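Local coordinates for protein cytochrome P450 (PDB 6G5O) that belongs to the cytochrome P450 family of haem proteins and holds protoporphyrin IX containing iron in a mainly helical fold, at residues A[8-13]-A[29-34]; A[137-142]-A[215-220]; A[193-198]-A[211-216]; A[361-364]-A[369-372]. All blocks are in the same frame, centred on the assembly; numbering follows the deposited sequence.

Interaction 1: A[8-13]-A[29-34]; sequences DPFEKA and VTMLLR
Phe10, Ala13, Met31 and Leu33 form a small apolar cluster that seats the start of a short amino-terminal helix against the end of a sheet strand. Leu33 contributes both of its methyls. CD2 meets Phe10 CD1 at 3.8 Å, while CD1 reaches Ala13 CB, three residues further along and inside the helix, also at 3.8 Å. From the strand itself comes Met31, whose chain crosses the phenyl group at about a right angle. Its chi3 of 48° bends the thioether and brings CE to Phe10 CE1 at 3.6 Å. Leu33 CD2 and Met31 CE both approach the ring obliquely. No hydrogen bond joins the two segments; the contact rests on apolar side chains. The strand 29-32 lies between 19-22 and 290-293 in the mixed sheet of the P450 fold, and helix 11-16 packs beside its carboxy-terminal end. The turn that launches this helix is itself ordered: Asp8 to Glu11 form a type I beta turn, and Phe10 N donates to Asp8 OD1 over 3.3 Å, a capping bond that arrives 64° out of the carboxylate plane. The same OD1 lies at the edge of the phenyl ring, in its plane, and Pro9 CG covers one face, 3.4 Å above it and offset toward the rim. Asp8 OD2 pairs with Arg14 in a salt bridge. Polar links tie the same segments to their neighbours: Leu33 O accepts from Ser297 OG, and Arg34, the N-cap of the following helix, donates through NE to Arg14 O.

Interaction 2: A[137-142]-A[215-220]; sequences LLLNTP and VLTFAG. With HEM (protoporphyrin IX containing Fe), chain C.
Leu139 packs on Thr217 and Phe218 of a helix that, unusually, goes on to touch the iron-bound water: the carbonyl of Gly220 accepts a hydrogen bond from that water, 2.8 Å from Gly220 O, and the water oxygen lies 2.2 Å from the haem iron. The contact between the two segments is modest and wholly apolar. Leu139 CD2 approaches the phenyl ring obliquely and meets Phe218 CZ at 3.7 Å, the two side chains crossing at about a right angle. Its other methyl, CD1, looks toward Thr217 CG2 at 4.3 Å. Helix 207-220 is consistent with the first part of the long helix that crosses the haem in P450s, the one lettered I. Gly220 and Thr224 begin and close its (A/G)Gx(D/E)T sequence, and Gly220 O also accepts a bond from the Thr224 hydroxyl. The hydroxyl of Thr217 is spent on Val213 O within the helix, while its methyl CG2, anti to the backbone N, is directed to the haem vinyl carbon CBC. That same vinyl group is approached from the other segment by Leu138 CD2, 3.5 Å from HEM CBC, so both segments line one corner of the porphyrin. Further along its rim Leu216 CD2 rests on the haem methyl CMD at 3.5 Å. Helix 122-139 ends in a Schellman motif, with Asn140 as its C-prime residue at positive phi, and Asn140 ND2 donates to Asp189 O. Beyond Phe218, the ring of Trp149 meets it edge-to-face.

Interaction 3: A[193-198]-A[211-216]; sequences SVLLNS and KGVMVL
No flat group takes part where Leu195 meets Val213 and Met214; there are no faces or edges to cover, and branched and thioether side chains do all the touching. The two helices, 191-196 and 207-220, are consistent with helix H and the start of the haem-crossing helix of the P450 fold, joined by a connection that carries two short strands. One methyl does the work from the first helix: Leu195 CD1 is 3.7 Å from Val213 CG1 and equally 3.7 Å from Met214 SD. Leucine and valine reach toward each other tip to tip, whereas the methionine crosses the leucine obliquely. Bends at chi2 (-51°) and chi3 (-60°) fold the methionine chain, so that its sulfur rather than its terminal methyl is presented to Leu195. All three residues are buried, and no hydrogen bond crosses between the segments. Around them, Val87 of helix 79-92 touches Leu195, Ile176 of helix 169-185 lies against Met214, and Met191 touches both Val213 and Met214. Past the contact the first helix closes, its chain turning out through Ser198, whose backbone N donates to Leu195 O over 2.9 Å.

Interaction 4: A[361-364]-A[369-372]; sequences ENIE and FQRK
Lys372 stretches out to Glu361 along one face of an antiparallel beta hairpin. Its CB and CG set the course, CG being anti to the backbone N (chi1 -180°), and the rest of the chain is extended. CD comes within 3.6 Å of Glu361 OE2, CE packs at 4.0 Å from Glu361 CG, and the tip NZ makes a salt bridge with Glu361 OE2 at 3.2 Å, its hydrogen bond weak. The two chains cross at about a right angle; NZ is also held by the carbonyls of Lys3 and Glu5. Ile363, its partner in a non-hydrogen-bonded pair, shares its face, and Ile363 CG2 touches Gln370 OE1 at 3.8 Å. Glu364 and Arg371 form a hydrogen-bonded pair with side chains on the other face: Glu364 N donates to Arg371 O at 2.8 Å and Arg371 N returns the bond to Glu364 O at 3.1 Å. Thr268 OG1 bonds to both Glu364 OE1 and Arg371 NH1. The hairpin consists of strands 351-366 and 369-384, the latter central between 351-366 and 119-121; Arg371 reaches on to the carbonyl of Phe264, where helix 253-264, the K helix by its ExxR sequence, ends.

Overall arrangement
Interactions 1, 2 and 3 are buried and apolar, with no hydrogen bond between their segments, whereas interaction 4 is partly exposed and combines backbone pairing with a salt bridge. Interactions 2 and 3 share helix 207-220, Val215 and Leu216 belonging to both, and Leu139 CG touches Met214 CE at 4.2 Å; of the two, interaction 2 lies directly on the haem. On the opposite side of the chain's centre, interactions 1 and 4 touch through Phe369, which packs on Pro9, Phe10 and Met31. The amino-terminal cluster is thereby fastened to the hairpin, about 14 Å away between centres.

Interaction 1: A[8-13]-A[29-34]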
loop_
_atom_site.group_PDB
_atom_site.type_symbol
_atom_site.label_atom_id
_atom_site.label_comp_id
_atom_site.label_asym_id
_atom_site.label_seq_id
_atom_site.Cartn_x
_atom_site.Cartn_y
_atom_site.Cartn_z
ATOM N N ASP A 8 8.055 8.465 -14.719
ATOM C CA ASP A 8 7.676 7.154 -15.180
ATOM C C ASP A 8 8.880 6.537 -15.898
ATOM O O ASP A 8 9.059 6.752 -17.092
ATOM C CB ASP A 8 6.463 7.287 -16.129
ATOM C CG ASP A 8 6.021 5.957 -16.751
ATOM O OD1 ASP A 8 6.284 4.900 -16.177
ATOM O OD2 ASP A 8 5.379 5.976 -17.823
ATOM N N PRO A 9 9.685 5.723 -15.186
ATOM C CA PRO A 9 10.839 5.093 -15.856
ATOM C C PRO A 9 10.479 4.000 -16.850
ATOM O O PRO A 9 11.368 3.496 -17.515
ATOM C CB PRO A 9 11.573 4.428 -14.695
ATOM C CG PRO A 9 10.461 4.010 -13.794
ATOM C CD PRO A 9 9.516 5.197 -13.815
ATOM N N PHE A 10 9.212 3.592 -16.910
ATOM C CA PHE A 10 8.801 2.414 -17.723
ATOM C C PHE A 10 8.316 2.734 -19.134
ATOM O O PHE A 10 7.942 1.816 -19.894
ATOM C CB PHE A 10 7.678 1.653 -16.990
ATOM C CG PHE A 10 8.018 1.286 -15.581
ATOM C CD1 PHE A 10 8.803 0.169 -15.322
ATOM C CD2 PHE A 10 7.574 2.062 -14.518
ATOM C CE1 PHE A 10 9.137 -0.169 -14.023
ATOM C CE2 PHE A 10 7.903 1.728 -13.217
ATOM C CZ PHE A 10 8.695 0.609 -12.969
ATOM N N GLU A 11 8.308 4.022 -19.477
ATOM C CA GLU A 11 7.617 4.524 -20.684
ATOM C C GLU A 11 8.072 3.952 -22.019
ATOM O O GLU A 11 7.248 3.452 -22.793
ATOM C CB GLU A 11 7.741 6.039 -20.752
ATOM C CG GLU A 11 6.902 6.674 -21.844
ATOM C CD GLU A 11 6.947 8.211 -21.778
ATOM O OE1 GLU A 11 7.193 8.792 -20.691
ATOM O OE2 GLU A 11 6.740 8.870 -22.813
ATOM N N LYS A 12 9.376 4.061 -22.306
ATOM C CA LYS A 12 9.921 3.537 -23.536
ATOM C C LYS A 12 9.603 2.058 -23.604
ATOM O O LYS A 12 9.019 1.601 -24.566
ATOM C CB LYS A 12 11.438 3.782 -23.670
ATOM C CG LYS A 12 11.991 3.462 -25.077
ATOM C CD LYS A 12 13.374 4.057 -25.344
ATOM N N ALA A 13 9.946 1.298 -22.586
ATOM C CA ALA A 13 9.722 -0.156 -22.677
ATOM C C ALA A 13 8.239 -0.554 -22.830
ATOM O O ALA A 13 7.925 -1.528 -23.525
ATOM C CB ALA A 13 10.342 -0.849 -21.472
ATOM N N VAL A 29 12.664 -12.133 -13.413
ATOM C CA VAL A 29 11.297 -11.596 -13.492
ATOM C C VAL A 29 11.035 -10.932 -14.846
ATOM O O VAL A 29 11.792 -10.076 -15.280
ATOM C CB VAL A 29 11.040 -10.537 -12.370
ATOM C CG1 VAL A 29 9.687 -9.855 -12.526
ATOM C CG2 VAL A 29 11.121 -11.173 -10.987
ATOM N N THR A 30 9.949 -11.339 -15.486
ATOM C CA THR A 30 9.368 -10.630 -16.623
ATOM C C THR A 30 8.244 -9.641 -16.184
ATOM O O THR A 30 7.132 -10.056 -15.863
ATOM C CB THR A 30 8.779 -11.649 -17.607
ATOM O OG1 THR A 30 9.779 -12.623 -17.937
ATOM C CG2 THR A 30 8.327 -10.946 -18.880
ATOM N N MET A 31 8.536 -8.351 -16.223
ATOM C CA MET A 31 7.637 -7.301 -15.757
ATOM C C MET A 31 6.590 -6.907 -16.796
ATOM O O MET A 31 6.965 -6.381 -17.822
ATOM C CB MET A 31 8.464 -6.051 -15.416
ATOM C CG MET A 31 9.694 -6.332 -14.563
ATOM S SD MET A 31 10.719 -4.880 -14.126
ATOM C CE MET A 31 9.461 -3.719 -13.547
ATOM N N LEU A 32 5.289 -7.127 -16.539
ATOM C CA LEU A 32 4.240 -6.661 -17.441
ATOM C C LEU A 32 3.934 -5.156 -17.208
ATOM O O LEU A 32 3.744 -4.732 -16.083
ATOM C CB LEU A 32 2.992 -7.498 -17.239
ATOM C CG LEU A 32 2.998 -8.869 -17.930
ATOM C CD1 LEU A 32 4.361 -9.537 -17.939
ATOM C CD2 LEU A 32 1.982 -9.828 -17.330
ATOM N N LEU A 33 3.875 -4.374 -18.276
ATOM C CA LEU A 33 3.869 -2.930 -18.163
ATOM C C LEU A 33 2.610 -2.230 -18.676
ATOM O O LEU A 33 2.377 -1.070 -18.335
ATOM C CB LEU A 33 5.082 -2.378 -18.884
ATOM C CG LEU A 33 6.446 -2.921 -18.434
ATOM C CD1 LEU A 33 7.527 -2.352 -19.359
ATOM C CD2 LEU A 33 6.754 -2.588 -16.973
ATOM N N ARG A 34 1.805 -2.908 -19.482
ATOM C CA ARG A 34 0.585 -2.298 -20.027
ATOM C C ARG A 34 -0.653 -2.577 -19.188
ATOM O O ARG A 34 -0.875 -3.711 -18.762
ATOM C CB ARG A 34 0.341 -2.813 -21.439
ATOM C CG ARG A 34 1.424 -2.376 -22.420
ATOM C CD ARG A 34 1.224 -2.997 -23.790
ATOM N NE ARG A 34 2.277 -2.569 -24.713
ATOM C CZ ARG A 34 2.650 -3.236 -25.811
ATOM N NH1 ARG A 34 2.064 -4.387 -26.137
ATOM N NH2 ARG A 34 3.637 -2.752 -26.570
#

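Interaction 2: A[137-142]-A[215-220]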
loop_
_atom_site.group_PDB
_atom_site.type_symbol
_atom_site.label_atom_id
_atom_site.label_comp_id
_atom_site.label_asym_id
_atom_site.label_seq_id
_atom_site.Cartn_x
_atom_site.Cartn_y
_atom_site.Cartn_z
ATOM N N LEU A 137 -6.594 1.585 15.512
ATOM C CA LEU A 137 -8.031 1.518 15.214
ATOM C C LEU A 137 -8.404 0.297 14.383
ATOM O O LEU A 137 -9.399 -0.340 14.658
ATOM C CB LEU A 137 -8.541 2.762 14.468
ATOM C CG LEU A 137 -8.177 4.113 15.122
ATOM C CD1 LEU A 137 -8.602 5.301 14.285
ATOM C CD2 LEU A 137 -8.778 4.203 16.518
ATOM N N LEU A 138 -7.645 0.008 13.352
ATOM C CA LEU A 138 -7.940 -1.154 12.512
ATOM C C LEU A 138 -7.819 -2.454 13.319
ATOM O O LEU A 138 -8.664 -3.339 13.199
ATOM C CB LEU A 138 -7.007 -1.221 11.295
ATOM C CG LEU A 138 -7.343 -2.268 10.233
ATOM C CD1 LEU A 138 -8.610 -1.931 9.440
ATOM C CD2 LEU A 138 -6.172 -2.482 9.294
ATOM N N LEU A 139 -6.771 -2.533 14.127
ATOM C CA LEU A 139 -6.499 -3.690 14.942
ATOM C C LEU A 139 -7.319 -3.731 16.245
ATOM O O LEU A 139 -7.453 -4.800 16.850
ATOM C CB LEU A 139 -5.020 -3.764 15.246
ATOM C CG LEU A 139 -4.133 -4.589 14.333
ATOM C CD1 LEU A 139 -4.408 -4.244 12.907
ATOM C CD2 LEU A 139 -2.675 -4.344 14.697
ATOM N N ASN A 140 -7.868 -2.576 16.648
ATOM C CA ASN A 140 -8.633 -2.437 17.887
ATOM C C ASN A 140 -7.790 -2.865 19.102
ATOM O O ASN A 140 -8.246 -3.646 19.946
ATOM C CB ASN A 140 -9.952 -3.224 17.819
ATOM C CG ASN A 140 -10.911 -2.872 18.953
ATOM O OD1 ASN A 140 -10.919 -1.750 19.445
ATOM N ND2 ASN A 140 -11.715 -3.834 19.368
ATOM N N THR A 141 -6.544 -2.382 19.119
ATOM C CA THR A 141 -5.638 -2.484 20.238
ATOM C C THR A 141 -5.618 -1.147 21.016
ATOM O O THR A 141 -6.043 -0.095 20.515
ATOM C CB THR A 141 -4.173 -2.737 19.797
ATOM O OG1 THR A 141 -3.690 -1.631 19.024
ATOM C CG2 THR A 141 -4.030 -3.968 18.991
ATOM N N PRO A 142 -5.091 -1.183 22.237
ATOM C CA PRO A 142 -4.884 0.096 22.927
ATOM C C PRO A 142 -3.996 1.083 22.122
ATOM O O PRO A 142 -3.018 0.694 21.466
ATOM C CB PRO A 142 -4.188 -0.313 24.241
ATOM C CG PRO A 142 -4.556 -1.774 24.444
ATOM C CD PRO A 142 -4.740 -2.367 23.068
ATOM N N VAL A 215 0.874 -10.983 9.937
ATOM C CA VAL A 215 2.137 -10.499 9.351
ATOM C C VAL A 215 1.875 -9.702 8.059
ATOM O O VAL A 215 2.503 -8.658 7.792
ATOM C CB VAL A 215 3.111 -11.652 9.008
ATOM C CG1 VAL A 215 4.321 -11.117 8.222
ATOM C CG2 VAL A 215 3.574 -12.373 10.263
ATOM N N LEU A 216 0.992 -10.244 7.222
ATOM C CA LEU A 216 0.592 -9.579 6.003
ATOM C C LEU A 216 -0.002 -8.228 6.273
ATOM O O LEU A 216 0.298 -7.286 5.583
ATOM C CB LEU A 216 -0.417 -10.418 5.252
ATOM C CG LEU A 216 -1.158 -9.757 4.087
ATOM C CD1 LEU A 216 -0.208 -9.379 2.943
ATOM C CD2 LEU A 216 -2.275 -10.715 3.640
ATOM N N THR A 217 -0.856 -8.159 7.271
ATOM C CA THR A 217 -1.499 -6.914 7.651
ATOM C C THR A 217 -0.510 -5.806 8.107
ATOM O O THR A 217 -0.649 -4.642 7.702
ATOM C CB THR A 217 -2.565 -7.194 8.724
ATOM O OG1 THR A 217 -3.559 -8.056 8.156
ATOM C CG2 THR A 217 -3.217 -5.945 9.178
ATOM N N PHE A 218 0.461 -6.159 8.957
ATOM C CA PHE A 218 1.517 -5.220 9.349
ATOM C C PHE A 218 2.384 -4.799 8.185
ATOM O O PHE A 218 2.709 -3.608 8.044
ATOM C CB PHE A 218 2.439 -5.792 10.425
ATOM C CG PHE A 218 1.936 -5.577 11.798
ATOM C CD1 PHE A 218 1.063 -6.473 12.363
ATOM C CD2 PHE A 218 2.289 -4.438 12.507
ATOM C CE1 PHE A 218 0.568 -6.249 13.645
ATOM C CE2 PHE A 218 1.819 -4.225 13.801
ATOM C CZ PHE A 218 0.952 -5.132 14.373
ATOM N N ALA A 219 2.752 -5.747 7.341
ATOM C CA ALA A 219 3.683 -5.433 6.267
ATOM C C ALA A 219 3.063 -4.685 5.068
ATOM O O ALA A 219 3.720 -3.850 4.452
ATOM C CB ALA A 219 4.370 -6.705 5.787
ATOM N N GLY A 220 1.827 -5.025 4.706
ATOM C CA GLY A 220 1.207 -4.508 3.501
ATOM C C GLY A 220 0.782 -3.047 3.626
ATOM O O GLY A 220 0.645 -2.362 2.634
HETATM C CHA HEM C . -3.184 -6.312 -1.459
HETATM C CHB HEM C . -1.669 -1.857 -2.549
HETATM C CHC HEM C . -2.519 -0.427 1.970
HETATM C CHD HEM C . -3.424 -4.964 3.201
HETATM C C1A HEM C . -2.721 -5.212 -2.146
HETATM C C2A HEM C . -2.389 -5.195 -3.532
HETATM C C3A HEM C . -1.988 -3.964 -3.811
HETATM C C4A HEM C . -2.032 -3.183 -2.635
HETATM C CMA HEM C . -1.569 -3.514 -5.172
HETATM C CAA HEM C . -2.509 -6.316 -4.564
HETATM C CBA HEM C . -1.383 -7.318 -4.366
HETATM C CGA HEM C . -1.525 -8.496 -5.304
HETATM O O1A HEM C . -0.978 -9.556 -5.011
HETATM O O2A HEM C . -2.187 -8.453 -6.357
HETATM C C1B HEM C . -1.773 -1.085 -1.410
HETATM C C2B HEM C . -1.567 0.309 -1.437
HETATM C C3B HEM C . -1.781 0.742 -0.149
HETATM C C4B HEM C . -2.152 -0.481 0.630
HETATM C CMB HEM C . -1.136 1.123 -2.619
HETATM C CAB HEM C . -1.773 2.064 0.474
HETATM C CBB HEM C . -1.718 3.216 -0.164
HETATM C C1C HEM C . -2.848 -1.527 2.717
HETATM C C2C HEM C . -3.022 -1.537 4.100
HETATM C C3C HEM C . -3.226 -2.843 4.470
HETATM C C4C HEM C . -3.198 -3.607 3.274
HETATM C CMC HEM C . -3.003 -0.355 5.017
HETATM C CAC HEM C . -3.498 -3.378 5.811
HETATM C CBC HEM C . -3.572 -2.707 6.955
HETATM C C1D HEM C . -3.484 -5.673 1.990
HETATM C C2D HEM C . -3.855 -7.099 1.944
HETATM C C3D HEM C . -3.816 -7.484 0.658
HETATM C C4D HEM C . -3.362 -6.298 -0.077
HETATM C CMD HEM C . -4.258 -7.909 3.128
HETATM C CAD HEM C . -4.126 -8.867 0.114
HETATM C CBD HEM C . -5.540 -9.051 -0.461
HETATM C CGD HEM C . -5.760 -10.508 -0.912
HETATM O O1D HEM C . -4.770 -11.309 -1.046
HETATM O O2D HEM C . -6.924 -10.974 -1.163
HETATM N NA HEM C . -2.449 -3.970 -1.594
HETATM N NB HEM C . -2.101 -1.508 -0.188
HETATM N NC HEM C . -2.925 -2.779 2.220
HETATM N ND HEM C . -3.214 -5.259 0.762
HETATM FE FE HEM C . -2.694 -3.481 0.289
HETATM O O HOH W 1 -0.475 -3.803 0.481
#

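Interaction 3: A[193-198]-A[211-216]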
loop_
_atom_site.group_PDB
_atom_site.type_symbol
_atom_site.label_atom_id
_atom_site.label_comp_id
_atom_site.label_asym_id
_atom_site.label_seq_id
_atom_site.Cartn_x
_atom_site.Cartn_y
_atom_site.Cartn_z
ATOM N N SER A 193 -7.751 -11.785 18.536
ATOM C CA SER A 193 -8.802 -12.531 19.228
ATOM C C SER A 193 -9.942 -12.885 18.326
ATOM O O SER A 193 -10.412 -14.016 18.343
ATOM C CB SER A 193 -9.329 -11.721 20.412
ATOM O OG SER A 193 -8.307 -11.630 21.376
ATOM N N VAL A 194 -10.383 -11.915 17.532
ATOM C CA VAL A 194 -11.400 -12.153 16.539
ATOM C C VAL A 194 -10.995 -13.229 15.517
ATOM O O VAL A 194 -11.821 -14.008 15.115
ATOM C CB VAL A 194 -11.753 -10.870 15.760
ATOM C CG1 VAL A 194 -12.736 -11.179 14.637
ATOM C CG2 VAL A 194 -12.373 -9.836 16.706
ATOM N N LEU A 195 -9.762 -13.194 15.034
ATOM C CA LEU A 195 -9.318 -14.170 14.057
ATOM C C LEU A 195 -9.287 -15.591 14.662
ATOM O O LEU A 195 -9.801 -16.516 14.031
ATOM C CB LEU A 195 -7.963 -13.788 13.460
ATOM C CG LEU A 195 -7.961 -12.557 12.531
ATOM C CD1 LEU A 195 -6.556 -12.287 12.060
ATOM C CD2 LEU A 195 -8.850 -12.771 11.325
ATOM N N LEU A 196 -8.790 -15.709 15.897
ATOM C CA LEU A 196 -8.724 -17.002 16.589
ATOM C C LEU A 196 -10.087 -17.619 16.837
ATOM O O LEU A 196 -10.202 -18.825 16.923
ATOM C CB LEU A 196 -7.967 -16.888 17.923
ATOM C CG LEU A 196 -6.470 -16.653 17.747
ATOM C CD1 LEU A 196 -5.868 -16.063 19.016
ATOM C CD2 LEU A 196 -5.784 -17.954 17.371
ATOM N N ASN A 197 -11.111 -16.782 16.931
ATOM C CA ASN A 197 -12.482 -17.231 17.061
ATOM C C ASN A 197 -13.238 -17.326 15.727
ATOM O O ASN A 197 -14.372 -17.705 15.722
ATOM C CB ASN A 197 -13.202 -16.256 18.009
ATOM C CG ASN A 197 -14.466 -16.821 18.590
ATOM O OD1 ASN A 197 -14.488 -17.950 19.103
ATOM N ND2 ASN A 197 -15.524 -16.024 18.545
ATOM N N SER A 198 -12.636 -16.989 14.598
ATOM C CA SER A 198 -13.326 -17.086 13.313
ATOM C C SER A 198 -13.220 -18.496 12.722
ATOM O O SER A 198 -12.344 -19.261 13.087
ATOM C CB SER A 198 -12.740 -16.101 12.312
ATOM O OG SER A 198 -12.666 -14.837 12.876
ATOM N N LYS A 211 -1.345 -15.985 12.103
ATOM C CA LYS A 211 -0.074 -15.330 11.895
ATOM C C LYS A 211 0.075 -14.910 10.429
ATOM O O LYS A 211 0.602 -13.834 10.117
ATOM C CB LYS A 211 1.057 -16.272 12.305
ATOM C CG LYS A 211 2.457 -15.712 12.136
ATOM C CD LYS A 211 3.505 -16.744 12.523
ATOM C CE LYS A 211 4.923 -16.235 12.251
ATOM N NZ LYS A 211 5.961 -17.067 12.913
ATOM N N GLY A 212 -0.387 -15.789 9.536
ATOM C CA GLY A 212 -0.477 -15.514 8.103
ATOM C C GLY A 212 -1.243 -14.227 7.734
ATOM O O GLY A 212 -0.801 -13.463 6.870
ATOM N N VAL A 213 -2.357 -13.984 8.411
ATOM C CA VAL A 213 -3.121 -12.785 8.200
ATOM C C VAL A 213 -2.437 -11.572 8.827
ATOM O O VAL A 213 -2.426 -10.483 8.250
ATOM C CB VAL A 213 -4.529 -12.906 8.829
ATOM C CG1 VAL A 213 -5.330 -11.608 8.607
ATOM C CG2 VAL A 213 -5.257 -14.121 8.245
ATOM N N MET A 214 -1.907 -11.766 10.032
ATOM C CA MET A 214 -1.384 -10.645 10.816
ATOM C C MET A 214 -0.042 -10.103 10.337
ATOM O O MET A 214 0.144 -8.867 10.264
ATOM C CB MET A 214 -1.351 -10.988 12.295
ATOM C CG MET A 214 -2.704 -11.150 12.950
ATOM S SD MET A 214 -3.853 -9.782 12.663
ATOM C CE MET A 214 -2.867 -8.438 13.388
ATOM N N VAL A 215 0.874 -10.983 9.937
ATOM C CA VAL A 215 2.137 -10.499 9.351
ATOM C C VAL A 215 1.875 -9.702 8.059
ATOM O O VAL A 215 2.503 -8.658 7.792
ATOM C CB VAL A 215 3.111 -11.652 9.008
ATOM C CG1 VAL A 215 4.321 -11.117 8.222
ATOM C CG2 VAL A 215 3.574 -12.373 10.263
ATOM N N LEU A 216 0.992 -10.244 7.222
ATOM C CA LEU A 216 0.592 -9.579 6.003
ATOM C C LEU A 216 -0.002 -8.228 6.273
ATOM O O LEU A 216 0.298 -7.286 5.583
ATOM C CB LEU A 216 -0.417 -10.418 5.252
ATOM C CG LEU A 216 -1.158 -9.757 4.087
ATOM C CD1 LEU A 216 -0.208 -9.379 2.943
ATOM C CD2 LEU A 216 -2.275 -10.715 3.640
#

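Interaction 4: A[361-364]-A[369-372]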
loop_
_atom_site.group_PDB
_atom_site.type_symbol
_atom_site.label_atom_id
_atom_site.label_comp_id
_atom_site.label_asym_id
_atom_site.label_seq_id
_atom_site.Cartn_x
_atom_site.Cartn_y
_atom_site.Cartn_z
ATOM N N GLU A 361 15.650 11.353 -1.940
ATOM C CA GLU A 361 14.722 10.491 -2.633
ATOM C C GLU A 361 14.940 9.035 -2.313
ATOM O O GLU A 361 16.061 8.591 -2.127
ATOM C CB GLU A 361 14.838 10.692 -4.150
ATOM C CG GLU A 361 14.467 12.093 -4.656
ATOM C CD GLU A 361 14.593 12.255 -6.182
ATOM O OE1 GLU A 361 15.339 11.473 -6.820
ATOM O OE2 GLU A 361 13.899 13.163 -6.748
ATOM N N ASN A 362 13.845 8.284 -2.260
ATOM C CA ASN A 362 13.896 6.826 -2.136
ATOM C C ASN A 362 13.661 6.297 -3.532
ATOM O O ASN A 362 12.576 6.456 -4.082
ATOM C CB ASN A 362 12.825 6.372 -1.125
ATOM C CG ASN A 362 12.715 4.855 -0.964
ATOM O OD1 ASN A 362 13.344 4.081 -1.666
ATOM N ND2 ASN A 362 11.854 4.430 -0.033
ATOM N N ILE A 363 14.708 5.722 -4.120
ATOM C CA ILE A 363 14.683 5.185 -5.463
ATOM C C ILE A 363 14.716 3.692 -5.367
ATOM O O ILE A 363 15.600 3.133 -4.738
ATOM C CB ILE A 363 15.902 5.645 -6.320
ATOM C CG1 ILE A 363 15.670 7.044 -6.854
ATOM C CG2 ILE A 363 16.099 4.801 -7.561
ATOM C CD1 ILE A 363 15.660 8.102 -5.798
ATOM N N GLU A 364 13.773 3.049 -6.041
ATOM C CA GLU A 364 13.714 1.593 -6.092
ATOM C C GLU A 364 14.601 1.128 -7.219
ATOM O O GLU A 364 14.432 1.550 -8.362
ATOM C CB GLU A 364 12.263 1.084 -6.279
ATOM C CG GLU A 364 11.384 1.322 -5.041
ATOM C CD GLU A 364 9.996 0.657 -5.066
ATOM O OE1 GLU A 364 9.485 0.347 -6.161
ATOM O OE2 GLU A 364 9.420 0.433 -3.970
ATOM N N PHE A 369 15.443 -0.244 -14.597
ATOM C CA PHE A 369 14.563 0.844 -14.202
ATOM C C PHE A 369 14.879 1.299 -12.795
ATOM O O PHE A 369 15.161 0.501 -11.902
ATOM C CB PHE A 369 13.107 0.430 -14.262
ATOM C CG PHE A 369 12.706 -0.266 -15.540
ATOM C CD1 PHE A 369 12.454 0.459 -16.693
ATOM C CD2 PHE A 369 12.529 -1.641 -15.575
ATOM C CE1 PHE A 369 12.078 -0.181 -17.865
ATOM C CE2 PHE A 369 12.124 -2.277 -16.741
ATOM C CZ PHE A 369 11.893 -1.542 -17.885
ATOM N N GLN A 370 14.839 2.608 -12.629
ATOM C CA GLN A 370 15.125 3.241 -11.373
ATOM C C GLN A 370 13.892 4.097 -11.100
ATOM O O GLN A 370 13.578 5.009 -11.872
ATOM C CB GLN A 370 16.409 4.091 -11.486
ATOM C CG GLN A 370 17.670 3.293 -11.865
ATOM C CD GLN A 370 18.121 2.314 -10.783
ATOM O OE1 GLN A 370 18.488 2.735 -9.685
ATOM N NE2 GLN A 370 18.097 1.007 -11.085
ATOM N N ARG A 371 13.179 3.786 -10.018
ATOM C CA ARG A 371 11.838 4.343 -9.787
ATOM C C ARG A 371 11.718 5.096 -8.505
ATOM O O ARG A 371 11.788 4.514 -7.439
ATOM C CB ARG A 371 10.777 3.234 -9.767
ATOM C CG ARG A 371 9.382 3.838 -9.965
ATOM C CD ARG A 371 8.250 3.249 -9.171
ATOM N NE ARG A 371 7.071 4.101 -9.362
ATOM C CZ ARG A 371 6.006 4.103 -8.576
ATOM N NH1 ARG A 371 5.923 3.270 -7.526
ATOM N NH2 ARG A 371 5.027 4.938 -8.843
ATOM N N LYS A 372 11.487 6.392 -8.590
ATOM C CA LYS A 372 11.188 7.142 -7.404
ATOM C C LYS A 372 9.835 6.715 -6.836
ATOM O O LYS A 372 8.798 6.864 -7.510
ATOM C CB LYS A 372 11.161 8.616 -7.724
ATOM C CG LYS A 372 10.861 9.504 -6.528
ATOM C CD LYS A 372 11.044 10.971 -6.945
ATOM C CE LYS A 372 10.661 11.975 -5.864
ATOM N NZ LYS A 372 10.692 13.387 -6.330
#